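PDB 4NNB: OBCA, Oxalate Biosynthetic Component A from Burkholderia glumae, which is probably a metal-dependent enzyme, built around a TIM-barrel domain that holds a magnesium ion. Local coordinates for residues T4-G14 / V502-L514. Residues are numbered along the deposited sequence; the frame is centred on the assembly and turned at random.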
loop_
_atom_site.group_PDB
_atom_site.type_symbol
_atom_site.label_atom_id
_atom_site.label_comp_id
_atom_site.label_asym_id
_atom_site.label_seq_id
_atom_site.Cartn_x
_atom_site.Cartn_y
_atom_site.Cartn_z
ATOM N N THR A 4 -7.376 -4.010 25.666
ATOM C CA THR A 4 -5.958 -3.732 25.459
ATOM C C THR A 4 -5.721 -2.263 25.081
ATOM O O THR A 4 -6.621 -1.593 24.563
ATOM C CB THR A 4 -5.341 -4.667 24.377
ATOM O OG1 THR A 4 -6.198 -4.723 23.225
ATOM C CG2 THR A 4 -5.149 -6.088 24.927
ATOM N N SER A 5 -4.526 -1.758 25.386
ATOM C CA SER A 5 -4.041 -0.516 24.793
ATOM C C SER A 5 -3.399 -0.901 23.465
ATOM O O SER A 5 -2.938 -2.033 23.310
ATOM C CB SER A 5 -3.004 0.157 25.692
ATOM O OG SER A 5 -3.608 0.727 26.837
ATOM N N LEU A 6 -3.378 0.016 22.501
ATOM C CA LEU A 6 -2.858 -0.328 21.176
ATOM C C LEU A 6 -1.916 0.716 20.588
ATOM O O LEU A 6 -2.002 1.909 20.899
ATOM C CB LEU A 6 -3.998 -0.605 20.196
ATOM C CG LEU A 6 -4.792 -1.894 20.385
ATOM C CD1 LEU A 6 -6.005 -1.658 21.264
ATOM C CD2 LEU A 6 -5.225 -2.427 19.041
ATOM N N TYR A 7 -1.004 0.266 19.733
ATOM C CA TYR A 7 -0.203 1.219 18.983
ATOM C C TYR A 7 -0.498 1.067 17.493
ATOM O O TYR A 7 -0.788 -0.030 17.017
ATOM C CB TYR A 7 1.294 1.114 19.310
ATOM C CG TYR A 7 1.949 -0.208 18.967
ATOM C CD1 TYR A 7 2.650 -0.370 17.776
ATOM C CD2 TYR A 7 1.891 -1.284 19.845
ATOM C CE1 TYR A 7 3.264 -1.582 17.462
ATOM C CE2 TYR A 7 2.491 -2.494 19.540
ATOM C CZ TYR A 7 3.181 -2.635 18.348
ATOM O OH TYR A 7 3.785 -3.839 18.043
ATOM N N ILE A 8 -0.464 2.185 16.777
ATOM C CA ILE A 8 -0.730 2.173 15.349
ATOM C C ILE A 8 0.599 2.205 14.631
ATOM O O ILE A 8 1.455 3.037 14.932
ATOM C CB ILE A 8 -1.595 3.377 14.905
ATOM C CG1 ILE A 8 -2.974 3.303 15.579
ATOM C CG2 ILE A 8 -1.734 3.423 13.366
ATOM C CD1 ILE A 8 -3.825 4.580 15.443
ATOM N N THR A 9 0.776 1.269 13.702
ATOM C CA THR A 9 1.888 1.342 12.764
ATOM C C THR A 9 1.437 1.979 11.448
ATOM O O THR A 9 0.465 1.541 10.840
ATOM C CB THR A 9 2.501 -0.059 12.485
ATOM O OG1 THR A 9 3.132 -0.548 13.682
ATOM C CG2 THR A 9 3.568 0.036 11.372
ATOM N N ALA A 10 2.137 3.020 11.010
ATOM C CA ALA A 10 1.899 3.579 9.680
ATOM C C ALA A 10 2.840 2.916 8.669
ATOM O O ALA A 10 4.028 2.775 8.930
ATOM C CB ALA A 10 2.137 5.067 9.695
ATOM N N ALA A 11 2.323 2.516 7.514
ATOM C CA ALA A 11 3.188 1.925 6.480
ATOM C C ALA A 11 3.012 2.683 5.162
ATOM O O ALA A 11 2.175 2.320 4.349
ATOM C CB ALA A 11 2.874 0.441 6.297
ATOM N N PRO A 12 3.799 3.755 4.961
ATOM C CA PRO A 12 3.476 4.733 3.909
ATOM C C PRO A 12 3.904 4.395 2.487
ATOM O O PRO A 12 3.436 5.086 1.574
ATOM C CB PRO A 12 4.222 5.999 4.354
ATOM C CG PRO A 12 4.543 5.781 5.820
ATOM C CD PRO A 12 4.763 4.293 5.934
ATOM N N ILE A 13 4.762 3.396 2.284
ATOM C CA ILE A 13 5.350 3.215 0.954
ATOM C C ILE A 13 5.154 1.827 0.380
ATOM O O ILE A 13 4.593 1.674 -0.706
ATOM C CB ILE A 13 6.855 3.528 0.930
ATOM C CG1 ILE A 13 7.129 4.909 1.515
ATOM C CG2 ILE A 13 7.404 3.422 -0.509
ATOM C CD1 ILE A 13 7.625 4.886 2.957
ATOM N N GLY A 14 5.647 0.826 1.103
ATOM C CA GLY A 14 5.592 -0.544 0.643
ATOM C C GLY A 14 6.396 -0.857 -0.602
ATOM O O GLY A 14 7.227 -0.065 -1.060
ATOM N N VAL A 502 -8.363 5.247 11.610
ATOM C CA VAL A 502 -8.321 4.071 12.468
ATOM C C VAL A 502 -8.222 4.473 13.946
ATOM O O VAL A 502 -8.825 3.833 14.802
ATOM C CB VAL A 502 -7.204 3.074 12.082
ATOM C CG1 VAL A 502 -5.856 3.572 12.556
ATOM C CG2 VAL A 502 -7.501 1.716 12.708
ATOM N N ARG A 503 -7.474 5.537 14.234
ATOM C CA ARG A 503 -7.372 6.077 15.587
ATOM C C ARG A 503 -8.758 6.454 16.092
ATOM O O ARG A 503 -9.135 6.142 17.224
ATOM C CB ARG A 503 -6.477 7.308 15.581
ATOM C CG ARG A 503 -6.304 7.989 16.943
ATOM C CD ARG A 503 -5.432 9.225 16.788
ATOM N NE ARG A 503 -5.278 9.997 18.018
ATOM C CZ ARG A 503 -6.098 10.975 18.388
ATOM N NH1 ARG A 503 -7.145 11.289 17.630
ATOM N NH2 ARG A 503 -5.878 11.637 19.516
ATOM N N GLU A 504 -9.517 7.113 15.226
ATOM C CA GLU A 504 -10.876 7.539 15.536
ATOM C C GLU A 504 -11.774 6.346 15.877
ATOM O O GLU A 504 -12.442 6.338 16.915
ATOM C CB GLU A 504 -11.426 8.337 14.347
ATOM C CG GLU A 504 -12.864 8.812 14.458
ATOM C CD GLU A 504 -13.269 9.639 13.245
ATOM O OE1 GLU A 504 -13.344 10.881 13.376
ATOM O OE2 GLU A 504 -13.500 9.051 12.161
ATOM N N GLU A 505 -11.778 5.337 15.012
ATOM C CA GLU A 505 -12.574 4.135 15.248
ATOM C C GLU A 505 -12.168 3.411 16.540
ATOM O O GLU A 505 -13.026 2.891 17.265
ATOM C CB GLU A 505 -12.503 3.189 14.039
ATOM C CG GLU A 505 -13.307 1.908 14.222
ATOM C CD GLU A 505 -13.485 1.112 12.939
ATOM O OE1 GLU A 505 -12.747 1.356 11.957
ATOM O OE2 GLU A 505 -14.379 0.237 12.914
ATOM N N LEU A 506 -10.869 3.394 16.839
ATOM C CA LEU A 506 -10.386 2.747 18.062
ATOM C C LEU A 506 -10.894 3.471 19.315
ATOM O O LEU A 506 -11.438 2.845 20.229
ATOM C CB LEU A 506 -8.854 2.657 18.071
ATOM C CG LEU A 506 -8.270 1.515 17.225
ATOM C CD1 LEU A 506 -6.764 1.678 17.038
ATOM C CD2 LEU A 506 -8.588 0.149 17.850
ATOM N N LEU A 507 -10.720 4.788 19.343
ATOM C CA LEU A 507 -11.181 5.618 20.453
ATOM C C LEU A 507 -12.691 5.478 20.694
ATOM O O LEU A 507 -13.149 5.491 21.832
ATOM C CB LEU A 507 -10.803 7.075 20.207
ATOM C CG LEU A 507 -9.322 7.383 20.389
ATOM C CD1 LEU A 507 -9.021 8.835 20.023
ATOM C CD2 LEU A 507 -8.901 7.083 21.817
ATOM N N GLY A 508 -13.449 5.311 19.619
ATOM C CA GLY A 508 -14.883 5.102 19.722
ATOM C C GLY A 508 -15.308 3.779 20.341
ATOM O O GLY A 508 -16.498 3.570 20.597
ATOM N N ARG A 509 -14.355 2.878 20.572
ATOM C CA ARG A 509 -14.666 1.603 21.218
ATOM C C ARG A 509 -13.958 1.489 22.554
ATOM O O ARG A 509 -13.783 0.392 23.079
ATOM C CB ARG A 509 -14.266 0.425 20.332
ATOM C CG ARG A 509 -14.614 0.601 18.877
ATOM C CD ARG A 509 -15.714 -0.328 18.415
ATOM N NE ARG A 509 -15.704 -0.411 16.959
ATOM C CZ ARG A 509 -15.438 -1.518 16.276
ATOM N NH1 ARG A 509 -15.438 -1.488 14.950
ATOM N NH2 ARG A 509 -15.188 -2.655 16.922
ATOM N N GLY A 510 -13.538 2.626 23.096
ATOM C CA GLY A 510 -12.901 2.648 24.398
ATOM C C GLY A 510 -11.502 2.063 24.438
ATOM O O GLY A 510 -11.084 1.525 25.460
ATOM N N ALA A 511 -10.765 2.171 23.334
ATOM C CA ALA A 511 -9.365 1.769 23.344
ATOM C C ALA A 511 -8.478 2.976 23.596
ATOM O O ALA A 511 -8.843 4.106 23.274
ATOM C CB ALA A 511 -8.981 1.072 22.035
ATOM N N THR A 512 -7.315 2.728 24.185
ATOM C CA THR A 512 -6.297 3.751 24.367
ATOM C C THR A 512 -5.265 3.624 23.239
ATOM O O THR A 512 -4.970 2.516 22.791
ATOM C CB THR A 512 -5.589 3.574 25.725
ATOM O OG1 THR A 512 -6.570 3.540 26.772
ATOM C CG2 THR A 512 -4.603 4.709 25.989
ATOM N N ILE A 513 -4.730 4.754 22.782
ATOM C CA ILE A 513 -3.711 4.765 21.740
ATOM C C ILE A 513 -2.383 5.212 22.329
ATOM O O ILE A 513 -2.266 6.337 22.801
ATOM C CB ILE A 513 -4.070 5.737 20.603
ATOM C CG1 ILE A 513 -5.457 5.431 20.029
ATOM C CG2 ILE A 513 -3.008 5.692 19.508
ATOM C CD1 ILE A 513 -5.563 4.062 19.416
ATOM N N LEU A 514 -1.380 4.339 22.283
ATOM C CA LEU A 514 -0.042 4.670 22.775
ATOM C C LEU A 514 0.730 5.571 21.814
ATOM O O LEU A 514 0.627 5.428 20.591
ATOM C CB LEU A 514 0.749 3.388 23.027
ATOM C CG LEU A 514 0.018 2.359 23.887
ATOM C CD1 LEU A 514 0.750 1.041 23.906
ATOM C CD2 LEU A 514 -0.179 2.883 25.314
HETATM O O HOH W 1 -0.039 4.694 18.076
#
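Leu6 shows how one residue of a barrel strand can anchor a short parallel partner, its backbone bonding on both sides of Ile513. Its N donates to Thr512 O at 3.0 Å, and its O accepts from Leu514 N at 2.9 Å, nearly straight (N-H...O 169°). One step on, a water accepts from Ile8 N (2.9 Å) and donates to Leu514 O (2.7 Å), continuing the pairing where direct bonds stop. Side chains pack on both faces of the pairing. Ser5 CB and Leu514 CD2 meet at 3.9 Å. On the face holding Leu6 and Ile8, Ile8 CD1 meets Val502 CG1 tip to tip at 3.7 Å, and the Ile8 side chain crosses that of Arg503 at about a right angle, CD1 against CB; CG1 of Ile8, anti to its carbonyl carbon (chi1 -63°), carries that methyl to the helix. Leu6 sends CD1 to Ala511 CB (4.1 Å) and CD2 toward Leu506. A Schellman motif, with Gly510 at C-prime, ends helix 495-507 and turns the chain back to 512-513. Val502 and Leu506 also touch Ile470 of strand 469-472, which with 5-10 closes the eight-stranded parallel ring, so the helix covers the outside of a TIM-type barrel.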